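Local coordinates for CBS domain protein (Sulfolobus tokodaii, PDB 2EF7) that is of unknown function but, as a tandem CBS-domain protein, may bind and sense adenosine-type nucleotides as related proteins do, at residues Lys45-Ile50 against Glu71-Ser76; Gln13-Thr18 against Gly36-Val41. All coordinates share one frame; numbering follows the deposited sequence.

Contact 1: Lys45-Ile50 against Glu71-Ser76; sequences KPVGII and EFMTAS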
# COMPACT_ATOMS: atom_id res chain seq x y z
N LYS A 45 30.77 -1.37 -8.72
CA LYS A 45 30.26 -0.22 -7.99
C LYS A 45 29.21 0.52 -8.80
O LYS A 45 29.44 0.86 -9.95
CB LYS A 45 31.42 0.70 -7.61
CG LYS A 45 32.45 -0.01 -6.72
CD LYS A 45 33.60 0.91 -6.33
CE LYS A 45 34.51 0.26 -5.28
NZ LYS A 45 35.05 -1.05 -5.72
N PRO A 46 28.04 0.80 -8.19
CA PRO A 46 26.91 1.51 -8.81
C PRO A 46 27.28 2.92 -9.28
O PRO A 46 27.77 3.71 -8.49
CB PRO A 46 25.87 1.57 -7.70
CG PRO A 46 26.24 0.46 -6.77
CD PRO A 46 27.75 0.50 -6.77
N VAL A 47 27.04 3.22 -10.56
CA VAL A 47 27.32 4.56 -11.08
C VAL A 47 26.07 5.16 -11.72
O VAL A 47 26.08 6.31 -12.17
CB VAL A 47 28.45 4.56 -12.13
CG1 VAL A 47 29.79 4.37 -11.44
CG2 VAL A 47 28.21 3.45 -13.14
N GLY A 48 24.99 4.40 -11.74
CA GLY A 48 23.77 4.91 -12.32
C GLY A 48 22.69 3.86 -12.46
O GLY A 48 22.79 2.76 -11.92
N ILE A 49 21.65 4.22 -13.20
CA ILE A 49 20.53 3.32 -13.44
C ILE A 49 19.92 3.58 -14.81
O ILE A 49 19.89 4.72 -15.29
CB ILE A 49 19.44 3.51 -12.35
CG1 ILE A 49 18.34 2.47 -12.54
CG2 ILE A 49 18.86 4.91 -12.43
CD1 ILE A 49 17.21 2.58 -11.51
N ILE A 50 19.46 2.51 -15.45
CA ILE A 50 18.83 2.60 -16.76
C ILE A 50 17.43 2.01 -16.64
O ILE A 50 17.27 0.85 -16.25
CB ILE A 50 19.62 1.80 -17.83
CG1 ILE A 50 20.94 2.51 -18.13
CG2 ILE A 50 18.79 1.67 -19.09
CD1 ILE A 50 21.89 1.71 -19.02
N GLU A 71 26.42 6.49 -21.41
CA GLU A 71 26.02 7.63 -22.24
C GLU A 71 24.54 8.01 -22.15
O GLU A 71 24.17 9.10 -22.57
CB GLU A 71 26.35 7.38 -23.71
CG GLU A 71 27.81 7.08 -24.02
CD GLU A 71 28.06 6.99 -25.51
OE1 GLU A 71 27.97 8.03 -26.19
OE2 GLU A 71 28.33 5.87 -26.01
N PHE A 72 23.70 7.12 -21.62
CA PHE A 72 22.28 7.44 -21.55
C PHE A 72 21.58 7.06 -20.26
O PHE A 72 20.38 7.26 -20.11
CB PHE A 72 21.54 6.81 -22.74
CG PHE A 72 21.45 5.31 -22.70
CD1 PHE A 72 20.30 4.68 -22.25
CD2 PHE A 72 22.51 4.52 -23.16
CE1 PHE A 72 20.19 3.28 -22.26
CE2 PHE A 72 22.42 3.13 -23.18
CZ PHE A 72 21.26 2.50 -22.73
N MSE A 73 22.35 6.51 -19.32
CA MSE A 73 21.79 6.12 -18.04
C MSE A 73 21.46 7.38 -17.24
O MSE A 73 21.79 8.49 -17.64
CB MSE A 73 22.83 5.32 -17.25
CG MSE A 73 23.98 6.20 -16.77
SE MSE A 73 25.39 5.26 -15.85
CE MSE A 73 26.63 6.76 -15.58
N THR A 74 20.79 7.19 -16.11
CA THR A 74 20.51 8.30 -15.21
C THR A 74 21.70 8.17 -14.26
O THR A 74 21.81 7.17 -13.55
CB THR A 74 19.21 8.10 -14.42
OG1 THR A 74 18.08 8.23 -15.30
CG2 THR A 74 19.10 9.12 -13.29
N ALA A 75 22.61 9.14 -14.28
CA ALA A 75 23.79 9.08 -13.43
C ALA A 75 23.45 9.29 -11.96
O ALA A 75 22.64 10.14 -11.63
CB ALA A 75 24.83 10.11 -13.87
N SER A 76 24.08 8.50 -11.10
CA SER A 76 23.87 8.61 -9.66
C SER A 76 24.88 7.81 -8.86
O SER A 76 25.12 6.63 -9.14
CB SER A 76 22.47 8.14 -9.27
OG SER A 76 22.33 8.15 -7.86

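Contact 2: Gln13-Thr18 against Gly36-Val41; sequences QVISVT and GSVIVV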
# COMPACT_ATOMS: atom_id res chain seq x y z
N GLN A 13 19.95 -9.96 -5.32
CA GLN A 13 19.94 -10.56 -6.65
C GLN A 13 19.42 -9.55 -7.67
O GLN A 13 18.58 -9.89 -8.51
CB GLN A 13 19.04 -11.80 -6.67
CG GLN A 13 19.24 -12.76 -5.52
CD GLN A 13 20.65 -13.31 -5.46
OE1 GLN A 13 21.13 -13.94 -6.40
NE2 GLN A 13 21.33 -13.06 -4.34
N VAL A 14 19.90 -8.31 -7.61
CA VAL A 14 19.45 -7.30 -8.56
C VAL A 14 20.28 -7.46 -9.83
O VAL A 14 21.35 -8.04 -9.79
CB VAL A 14 19.62 -5.88 -8.01
CG1 VAL A 14 18.81 -5.73 -6.73
CG2 VAL A 14 21.09 -5.60 -7.74
N ILE A 15 19.78 -6.94 -10.95
CA ILE A 15 20.50 -7.06 -12.20
C ILE A 15 21.27 -5.80 -12.52
O ILE A 15 20.73 -4.69 -12.43
CB ILE A 15 19.53 -7.35 -13.36
CG1 ILE A 15 18.75 -8.64 -13.07
CG2 ILE A 15 20.30 -7.46 -14.66
CD1 ILE A 15 19.62 -9.87 -12.92
N SER A 16 22.53 -5.97 -12.92
CA SER A 16 23.37 -4.83 -13.28
C SER A 16 24.07 -5.07 -14.60
O SER A 16 24.21 -6.20 -15.04
CB SER A 16 24.43 -4.61 -12.20
OG SER A 16 25.37 -5.67 -12.21
N VAL A 17 24.52 -3.99 -15.23
CA VAL A 17 25.25 -4.06 -16.50
C VAL A 17 26.43 -3.12 -16.33
O VAL A 17 26.34 -2.16 -15.56
CB VAL A 17 24.38 -3.60 -17.71
CG1 VAL A 17 23.14 -4.48 -17.83
CG2 VAL A 17 23.99 -2.12 -17.55
N THR A 18 27.52 -3.39 -17.02
CA THR A 18 28.70 -2.55 -16.90
C THR A 18 28.48 -1.23 -17.63
O THR A 18 27.65 -1.15 -18.53
CB THR A 18 29.95 -3.23 -17.46
OG1 THR A 18 29.84 -3.34 -18.88
CG2 THR A 18 30.10 -4.62 -16.88
N GLY A 36 12.19 -3.82 -15.31
CA GLY A 36 12.06 -2.48 -15.84
C GLY A 36 13.24 -1.53 -15.69
O GLY A 36 13.14 -0.35 -16.06
N SER A 37 14.34 -2.03 -15.14
CA SER A 37 15.54 -1.22 -14.96
C SER A 37 16.72 -2.06 -14.49
O SER A 37 16.55 -3.17 -13.98
CB SER A 37 15.28 -0.12 -13.91
OG SER A 37 15.00 -0.69 -12.65
N VAL A 38 17.92 -1.54 -14.66
CA VAL A 38 19.11 -2.24 -14.22
C VAL A 38 20.06 -1.22 -13.62
O VAL A 38 20.02 -0.04 -13.96
CB VAL A 38 19.84 -2.97 -15.38
CG1 VAL A 38 18.97 -4.08 -15.93
CG2 VAL A 38 20.20 -1.97 -16.48
N ILE A 39 20.91 -1.68 -12.73
CA ILE A 39 21.90 -0.81 -12.12
C ILE A 39 23.12 -0.83 -13.03
O ILE A 39 23.49 -1.89 -13.53
CB ILE A 39 22.34 -1.35 -10.75
CG1 ILE A 39 21.12 -1.43 -9.83
CG2 ILE A 39 23.44 -0.46 -10.16
CD1 ILE A 39 20.44 -0.08 -9.60
N VAL A 40 23.72 0.33 -13.28
CA VAL A 40 24.92 0.36 -14.10
C VAL A 40 26.09 0.37 -13.11
O VAL A 40 26.10 1.17 -12.17
CB VAL A 40 24.99 1.61 -14.98
CG1 VAL A 40 26.24 1.55 -15.83
CG2 VAL A 40 23.72 1.73 -15.85
N VAL A 41 27.05 -0.53 -13.29
CA VAL A 41 28.20 -0.59 -12.40
C VAL A 41 29.51 -0.35 -13.13
O VAL A 41 29.63 -0.56 -14.34
CB VAL A 41 28.32 -1.94 -11.64
CG1 VAL A 41 27.10 -2.16 -10.76
CG2 VAL A 41 28.51 -3.08 -12.61

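Contact 1: Lys45-Ile50 against Glu71-Ser76
Ile49 and Thr74 join the two segments as an antiparallel hydrogen-bonded pair, each offering both its N-H and its carbonyl. Thr74 N to Ile49 O is 2.8 Å and nearly straight, at 174° about the hydrogen; the return bond, Ile49 N to Thr74 O, is 3.0 Å and more bent. In a third bond, Ser76 N to Val47 O at 3.2 Å, the donor sits above the carbonyl plane, 47° out of it and not on a lone pair, though the N-H itself points straight at the oxygen. On the face shared by Ile49 and Thr74 the two side chains lie side by side, Ile49 CG2 3.8 Å from Thr74 CB.

The other main element is Met73, present as selenomethionine, whose chain can be followed along strand 45-51. Its CB sits 3.5 Å from Ile50 CG1, tighter than usual for two carbons. With chi1 at 71°, CG lies between backbone N and carbonyl carbon, and the extended remainder runs back toward Val47. SE thereby passes 3.9 Å from Gly48 CA, where the lack of a side chain leaves room for it, and the terminal CE stops 3.5 Å from Val47 O. Ile50 crosses both Met73 and Phe72 at about a right angle, its CD1 3.8 Å from Phe72 CZ. Cut back to an alanine, Ile50 would lose CG1, CG2 and CD1, which is likely to leave Met73 CB and the Phe72 ring without their shared apolar partner.

The two-residue strand 74-75 is the outermost strand of its sheet in this chain, and Thr74 OG1 is hydrogen-bonded to Asp54 OD2 on helix 52-60. Ile50 and Phe72 both reach Ile26 of helix 23-33 and Ile55 of helix 52-60, while Met73 touches Val40 of strand 37-42.

Contact 2: Gln13-Thr18 against Gly36-Val41
Ser16, Val17 and Thr18 pair with Ile39, Val40 and Val41 as the two parallel strands of a beta-alpha-beta unit within the first CBS motif, with helix 23-33 as the connection. The strand axes run at 35° to each other, a twisted parallel pair. Three backbone bonds fix the register. Ile39 N to Ile15 O measures 3.0 Å and lies in the carbonyl plane. Val17 N to Ile39 O is 2.9 Å, and Val41 N reaches Val17 O at the same length. Val17 thus bonds through both its N-H and its carbonyl, to residues on either side of Val40, as parallel pairing requires. The Ile39 carbonyl also receives a CA-H...O contact, with Ser16 CA only 3.0 Å from Ile39 O.

Side-chain evidence divides the faces. Toward helix 23-33, Val38 is the meeting point of two partners: its CG1 lies 3.8 Å from Ile15 CG2, and its CG2, on the other branch, lies 3.9 Å from Val17 CG2, with the Val17 and Val38 side chains crossing at about a right angle. Val40 has CG1 opposite its backbone N, at chi1 -178°, which brings that methyl 3.7 Å from Val17 O. On the face of Ser16, Ile39 and Val41, Ser16 CB rests 3.9 Å from Val41 CG1, and the hydroxyl lies beside the two Val41 methyls.

Beyond the pair, Ile15 and Val38 pack on helix 23-33, the latter against Ile26 and Met30, whereas Ile39 packs on Leu110 and Ile113, and Val41 on Leu110, of strand 110-115 in the second CBS motif. Thr18 OG1 is hydrogen-bonded to Asp20 OD1 just ahead of the helix, and on its far edge strand 37-42 pairs with strand 45-51.

In the fold
Contacts 1 and 2 lie in one four-stranded sheet, their centres about 9 Å apart, and are joined by strands 37-42 and 45-51. The join is a classic beta bulge: Val47 and Gly48 both face Val40, with Val47 N to Val40 O at 2.8 Å and Val40 N to Gly48 O at 2.9 Å. Both are partly buried, but contact 2, with 4 of 8 touching residues buried against 3 of 10, is the more interior. It pairs an outermost strand in parallel within one CBS motif, using mainly beta-branched residues. Contact 1 pairs the other outermost strand antiparallel, joining segments of the two CBS motifs, and sets a selenomethionine and an aromatic ring against Ile50.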